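Local coordinates for Rbsd/fucu transport protein family protein (Streptococcus pneumoniae, PDB 4A34), which binds L-fucose and, as a fucose mutarotase of the RbsD/FucU family, probably interconverts the alpha and beta anomers of the sugar, at residues V76-Y89 against T124-K136. Numbering follows the deposited sequence.
With FUL (beta-L-fucopyranose), chain B.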
loop_
_atom_site.group_PDB
_atom_site.type_symbol
_atom_site.label_atom_id
_atom_site.label_comp_id
_atom_site.label_asym_id
_atom_site.label_seq_id
_atom_site.Cartn_x
_atom_site.Cartn_y
_atom_site.Cartn_z
ATOM N N VAL I 76 -21.919 -34.894 0.483
ATOM C CA VAL I 76 -21.775 -35.368 -0.898
ATOM C C VAL I 76 -23.049 -35.187 -1.741
ATOM O O VAL I 76 -24.155 -35.166 -1.214
ATOM C CB VAL I 76 -21.336 -36.866 -0.942
ATOM C CG1 VAL I 76 -19.975 -37.054 -0.266
ATOM C CG2 VAL I 76 -22.389 -37.770 -0.300
ATOM N N VAL I 77 -22.873 -35.042 -3.049
ATOM C CA VAL I 77 -23.969 -35.135 -4.006
ATOM C C VAL I 77 -23.939 -36.556 -4.558
ATOM O O VAL I 77 -22.868 -37.074 -4.854
ATOM C CB VAL I 77 -23.800 -34.107 -5.151
ATOM C CG1 VAL I 77 -24.537 -34.543 -6.404
ATOM C CG2 VAL I 77 -24.286 -32.729 -4.713
ATOM N N SER I 78 -25.094 -37.200 -4.684
ATOM C CA SER I 78 -25.136 -38.542 -5.283
ATOM C C SER I 78 -24.969 -38.478 -6.817
ATOM O O SER I 78 -25.499 -37.572 -7.463
ATOM C CB SER I 78 -26.417 -39.293 -4.874
ATOM O OG SER I 78 -27.571 -38.467 -4.963
ATOM N N GLY I 79 -24.222 -39.417 -7.409
ATOM C CA GLY I 79 -23.606 -40.536 -6.699
ATOM C C GLY I 79 -22.106 -40.435 -6.473
ATOM O O GLY I 79 -21.330 -41.209 -7.042
ATOM N N ASP I 80 -21.696 -39.475 -5.648
ATOM C CA ASP I 80 -20.351 -39.481 -5.092
ATOM C C ASP I 80 -20.370 -40.368 -3.866
ATOM O O ASP I 80 -21.424 -40.601 -3.273
ATOM C CB ASP I 80 -19.901 -38.080 -4.688
ATOM C CG ASP I 80 -19.813 -37.130 -5.860
ATOM O OD1 ASP I 80 -19.736 -37.587 -7.021
ATOM O OD2 ASP I 80 -19.818 -35.912 -5.613
ATOM N N ASP I 81 -19.195 -40.856 -3.492
ATOM C CA ASP I 81 -19.053 -41.742 -2.355
ATOM C C ASP I 81 -18.840 -40.944 -1.077
ATOM O O ASP I 81 -18.302 -39.841 -1.107
ATOM C CB ASP I 81 -17.877 -42.695 -2.598
ATOM C CG ASP I 81 -17.993 -43.447 -3.929
ATOM O OD1 ASP I 81 -18.984 -44.191 -4.123
ATOM O OD2 ASP I 81 -17.090 -43.298 -4.783
ATOM N N ILE I 82 -19.282 -41.495 0.046
ATOM C CA ILE I 82 -18.888 -40.974 1.349
ATOM C C ILE I 82 -17.374 -41.159 1.440
ATOM O O ILE I 82 -16.875 -42.264 1.197
ATOM C CB ILE I 82 -19.597 -41.714 2.524
ATOM C CG1 ILE I 82 -21.118 -41.518 2.464
ATOM C CG2 ILE I 82 -19.053 -41.264 3.883
ATOM C CD1 ILE I 82 -21.883 -42.635 1.714
ATOM N N PRO I 83 -16.632 -40.080 1.751
ATOM C CA PRO I 83 -15.180 -40.240 1.796
ATOM C C PRO I 83 -14.738 -40.996 3.049
ATOM O O PRO I 83 -15.369 -40.866 4.106
ATOM C CB PRO I 83 -14.663 -38.797 1.795
ATOM C CG PRO I 83 -15.770 -37.989 2.376
ATOM C CD PRO I 83 -17.059 -38.703 2.072
ATOM N N LYS I 84 -13.681 -41.796 2.915
ATOM C CA LYS I 84 -13.152 -42.584 4.029
ATOM C C LYS I 84 -12.559 -41.673 5.107
ATOM O O LYS I 84 -12.622 -41.978 6.311
ATOM C CB LYS I 84 -12.106 -43.582 3.526
ATOM N N ILE I 85 -12.004 -40.546 4.660
ATOM C CA ILE I 85 -11.382 -39.562 5.546
ATOM C C ILE I 85 -12.294 -39.069 6.695
ATOM O O ILE I 85 -11.796 -38.613 7.728
ATOM C CB ILE I 85 -10.762 -38.373 4.731
ATOM C CG1 ILE I 85 -9.669 -37.659 5.545
ATOM C CG2 ILE I 85 -11.851 -37.405 4.201
ATOM C CD1 ILE I 85 -8.604 -36.954 4.710
ATOM N N TRP I 86 -13.615 -39.175 6.526
ATOM C CA TRP I 86 -14.555 -38.755 7.572
ATOM C C TRP I 86 -14.410 -39.599 8.831
ATOM O O TRP I 86 -14.506 -39.080 9.938
ATOM C CB TRP I 86 -16.006 -38.763 7.069
ATOM C CG TRP I 86 -16.366 -37.597 6.158
ATOM C CD1 TRP I 86 -15.524 -36.627 5.689
ATOM C CD2 TRP I 86 -17.653 -37.318 5.581
ATOM N NE1 TRP I 86 -16.206 -35.754 4.878
ATOM C CE2 TRP I 86 -17.514 -36.153 4.791
ATOM C CE3 TRP I 86 -18.912 -37.935 5.662
ATOM C CZ2 TRP I 86 -18.584 -35.590 4.081
ATOM C CZ3 TRP I 86 -19.980 -37.371 4.960
ATOM C CH2 TRP I 86 -19.804 -36.206 4.179
ATOM N N GLY I 87 -14.163 -40.895 8.657
ATOM C CA GLY I 87 -13.832 -41.778 9.780
ATOM C C GLY I 87 -12.575 -41.305 10.490
ATOM O O GLY I 87 -12.561 -41.130 11.716
ATOM N N THR I 88 -11.528 -41.083 9.699
ATOM C CA THR I 88 -10.261 -40.526 10.170
ATOM C C THR I 88 -10.472 -39.248 10.992
ATOM O O THR I 88 -9.892 -39.097 12.076
ATOM C CB THR I 88 -9.325 -40.220 8.985
ATOM O OG1 THR I 88 -9.486 -41.222 7.971
ATOM C CG2 THR I 88 -7.884 -40.180 9.440
ATOM N N TYR I 89 -11.312 -38.346 10.471
ATOM C CA TYR I 89 -11.670 -37.113 11.175
ATOM C C TYR I 89 -12.410 -37.402 12.468
ATOM O O TYR I 89 -12.122 -36.794 13.502
ATOM C CB TYR I 89 -12.549 -36.196 10.312
ATOM C CG TYR I 89 -11.883 -35.577 9.107
ATOM C CD1 TYR I 89 -10.500 -35.437 9.030
ATOM C CD2 TYR I 89 -12.645 -35.129 8.039
ATOM C CE1 TYR I 89 -9.897 -34.866 7.913
ATOM C CE2 TYR I 89 -12.054 -34.559 6.929
ATOM C CZ TYR I 89 -10.685 -34.434 6.871
ATOM O OH TYR I 89 -10.115 -33.872 5.767
ATOM N N THR I 124 -4.963 -26.653 1.900
ATOM C CA THR I 124 -4.064 -27.752 2.205
ATOM C C THR I 124 -3.753 -28.550 0.940
ATOM O O THR I 124 -4.222 -28.207 -0.146
ATOM C CB THR I 124 -4.669 -28.672 3.266
ATOM O OG1 THR I 124 -5.761 -29.390 2.683
ATOM C CG2 THR I 124 -5.155 -27.869 4.486
ATOM N N GLY I 125 -2.954 -29.603 1.085
ATOM C CA GLY I 125 -2.574 -30.443 -0.043
ATOM C C GLY I 125 -3.414 -31.699 -0.137
ATOM O O GLY I 125 -3.119 -32.587 -0.936
ATOM N N GLU I 126 -4.466 -31.760 0.677
ATOM C CA GLU I 126 -5.353 -32.913 0.751
ATOM C C GLU I 126 -6.027 -33.272 -0.587
ATOM O O GLU I 126 -6.841 -32.505 -1.120
ATOM C CB GLU I 126 -6.405 -32.672 1.826
ATOM C CG GLU I 126 -7.269 -33.874 2.114
ATOM C CD GLU I 126 -6.449 -35.136 2.296
ATOM O OE1 GLU I 126 -5.802 -35.282 3.355
ATOM O OE2 GLU I 126 -6.453 -35.975 1.379
ATOM N N THR I 127 -5.691 -34.450 -1.111
ATOM C CA THR I 127 -6.219 -34.897 -2.404
ATOM C C THR I 127 -7.555 -35.626 -2.278
ATOM O O THR I 127 -8.221 -35.881 -3.293
ATOM C CB THR I 127 -5.228 -35.810 -3.146
ATOM O OG1 THR I 127 -4.912 -36.942 -2.323
ATOM C CG2 THR I 127 -3.953 -35.055 -3.504
ATOM N N SER I 128 -7.942 -35.954 -1.045
ATOM C CA SER I 128 -9.206 -36.645 -0.781
ATOM C C SER I 128 -10.413 -35.723 -0.969
ATOM O O SER I 128 -10.358 -34.551 -0.592
ATOM C CB SER I 128 -9.210 -37.234 0.627
ATOM O OG SER I 128 -10.533 -37.503 1.045
ATOM N N LEU I 129 -11.495 -36.255 -1.537
ATOM C CA LEU I 129 -12.681 -35.448 -1.852
ATOM C C LEU I 129 -13.563 -35.182 -0.636
ATOM O O LEU I 129 -13.607 -35.984 0.296
ATOM C CB LEU I 129 -13.525 -36.092 -2.957
ATOM C CG LEU I 129 -12.965 -36.340 -4.360
ATOM C CD1 LEU I 129 -12.044 -35.211 -4.816
ATOM C CD2 LEU I 129 -12.256 -37.697 -4.435
ATOM N N TYR I 130 -14.265 -34.049 -0.668
ATOM C CA TYR I 130 -15.225 -33.665 0.366
ATOM C C TYR I 130 -14.581 -33.736 1.751
ATOM O O TYR I 130 -15.143 -34.305 2.694
ATOM C CB TYR I 130 -16.487 -34.532 0.271
ATOM C CG TYR I 130 -17.273 -34.338 -1.012
ATOM C CD1 TYR I 130 -18.212 -33.311 -1.125
ATOM C CD2 TYR I 130 -17.081 -35.179 -2.114
ATOM C CE1 TYR I 130 -18.936 -33.120 -2.290
ATOM C CE2 TYR I 130 -17.804 -34.996 -3.295
ATOM C CZ TYR I 130 -18.737 -33.960 -3.369
ATOM O OH TYR I 130 -19.477 -33.754 -4.520
ATOM N N ALA I 131 -13.394 -33.133 1.850
ATOM C CA ALA I 131 -12.491 -33.320 2.992
ATOM C C ALA I 131 -12.352 -32.047 3.806
ATOM O O ALA I 131 -11.529 -31.963 4.723
ATOM C CB ALA I 131 -11.117 -33.789 2.504
ATOM N N ASN I 132 -13.170 -31.065 3.455
ATOM C CA ASN I 132 -13.126 -29.751 4.044
ATOM C C ASN I 132 -13.764 -29.763 5.426
ATOM O O ASN I 132 -14.734 -30.472 5.644
ATOM C CB ASN I 132 -13.864 -28.786 3.120
ATOM C CG ASN I 132 -13.300 -28.786 1.713
ATOM O OD1 ASN I 132 -12.253 -28.199 1.462
ATOM N ND2 ASN I 132 -13.995 -29.439 0.786
ATOM N N ILE I 133 -13.218 -28.988 6.358
ATOM C CA ILE I 133 -13.772 -28.918 7.710
ATOM C C ILE I 133 -13.906 -27.459 8.101
ATOM O O ILE I 133 -13.106 -26.643 7.667
ATOM C CB ILE I 133 -12.861 -29.623 8.763
ATOM C CG1 ILE I 133 -12.399 -31.002 8.290
ATOM C CG2 ILE I 133 -13.570 -29.756 10.104
ATOM C CD1 ILE I 133 -11.464 -31.696 9.266
ATOM N N ILE I 134 -14.915 -27.124 8.903
ATOM C CA ILE I 134 -14.962 -25.805 9.550
ATOM C C ILE I 134 -14.966 -25.992 11.050
ATOM O O ILE I 134 -15.782 -26.742 11.586
ATOM C CB ILE I 134 -16.184 -24.949 9.156
ATOM C CG1 ILE I 134 -16.321 -24.854 7.637
ATOM C CG2 ILE I 134 -16.064 -23.557 9.774
ATOM C CD1 ILE I 134 -17.570 -24.174 7.184
ATOM N N LEU I 135 -14.026 -25.318 11.708
ATOM C CA LEU I 135 -13.855 -25.395 13.148
ATOM C C LEU I 135 -14.157 -24.035 13.734
ATOM O O LEU I 135 -13.741 -23.012 13.177
ATOM C CB LEU I 135 -12.421 -25.794 13.476
ATOM C CG LEU I 135 -11.868 -27.088 12.869
ATOM C CD1 LEU I 135 -10.376 -27.178 13.141
ATOM C CD2 LEU I 135 -12.594 -28.304 13.451
ATOM N N LYS I 136 -14.888 -24.023 14.847
ATOM C CA LYS I 136 -15.274 -22.782 15.523
ATOM C C LYS I 136 -14.614 -22.662 16.906
ATOM O O LYS I 136 -14.878 -23.461 17.798
ATOM C CB LYS I 136 -16.803 -22.675 15.628
ATOM C CG LYS I 136 -17.300 -21.345 16.205
ATOM C CD LYS I 136 -18.752 -21.426 16.672
ATOM C CE LYS I 136 -19.722 -20.904 15.642
ATOM N NZ LYS I 136 -19.653 -19.436 15.496
HETATM C C1 FUL B . -15.444 -29.079 -3.904
HETATM C C2 FUL B . -14.196 -29.676 -3.240
HETATM O O2 FUL B . -13.791 -28.941 -2.107
HETATM C C3 FUL B . -14.544 -31.096 -2.803
HETATM O O3 FUL B . -13.432 -31.743 -2.247
HETATM C C4 FUL B . -15.050 -31.898 -3.989
HETATM O O4 FUL B . -14.022 -31.964 -4.942
HETATM C C5 FUL B . -16.245 -31.175 -4.596
HETATM C C6 FUL B . -16.861 -31.982 -5.733
HETATM O O5 FUL B . -15.811 -29.885 -5.014
HETATM O O1 FUL B . -15.235 -27.757 -4.332
#
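P83 and L129 bring the two backbones to 6.5 Å between CA atoms, and I85 and A131 to 6.8 Å. Here, in the RbsD/FucU fold, the loop from V76 and the helix bearing I85, W86 and Y89 pack against the loop leading into strand 133-136. That loop carries L129, Y130 and N132 of the fucose pocket. Two of its carbonyls take side-chain bonds from the helix. W86 NE1 donates to Y130 O at 2.8 Å, almost on the extension of the C=O but bent at the hydrogen (143°). P83 CG lies over one indole face. Y89 OH donates to A131 O at 2.6 Å, on a lone pair in the carbonyl plane. I133 CD1 sits over the centre of the Y89 ring, a CH-pi contact. I85 CG2 touches S128 OG and A131 CB. The Y130 ring is sandwiched: V76 CG1 covers one face, 4.0 Å from the centroid, and fucose C4 and C5 the other. Y130 N donates a hydrogen bond to fucose O3. With CG anti to its carbonyl carbon (chi1 -63°), D80 reaches the phenol edge. D80 OD2 is also hydrogen-bonded to Y66 OH of the second subunit, whose H22 ND1 bonds the fucose. Y130 OH donates to D80 OD2, modelled at a doubtfully short 2.4 Å.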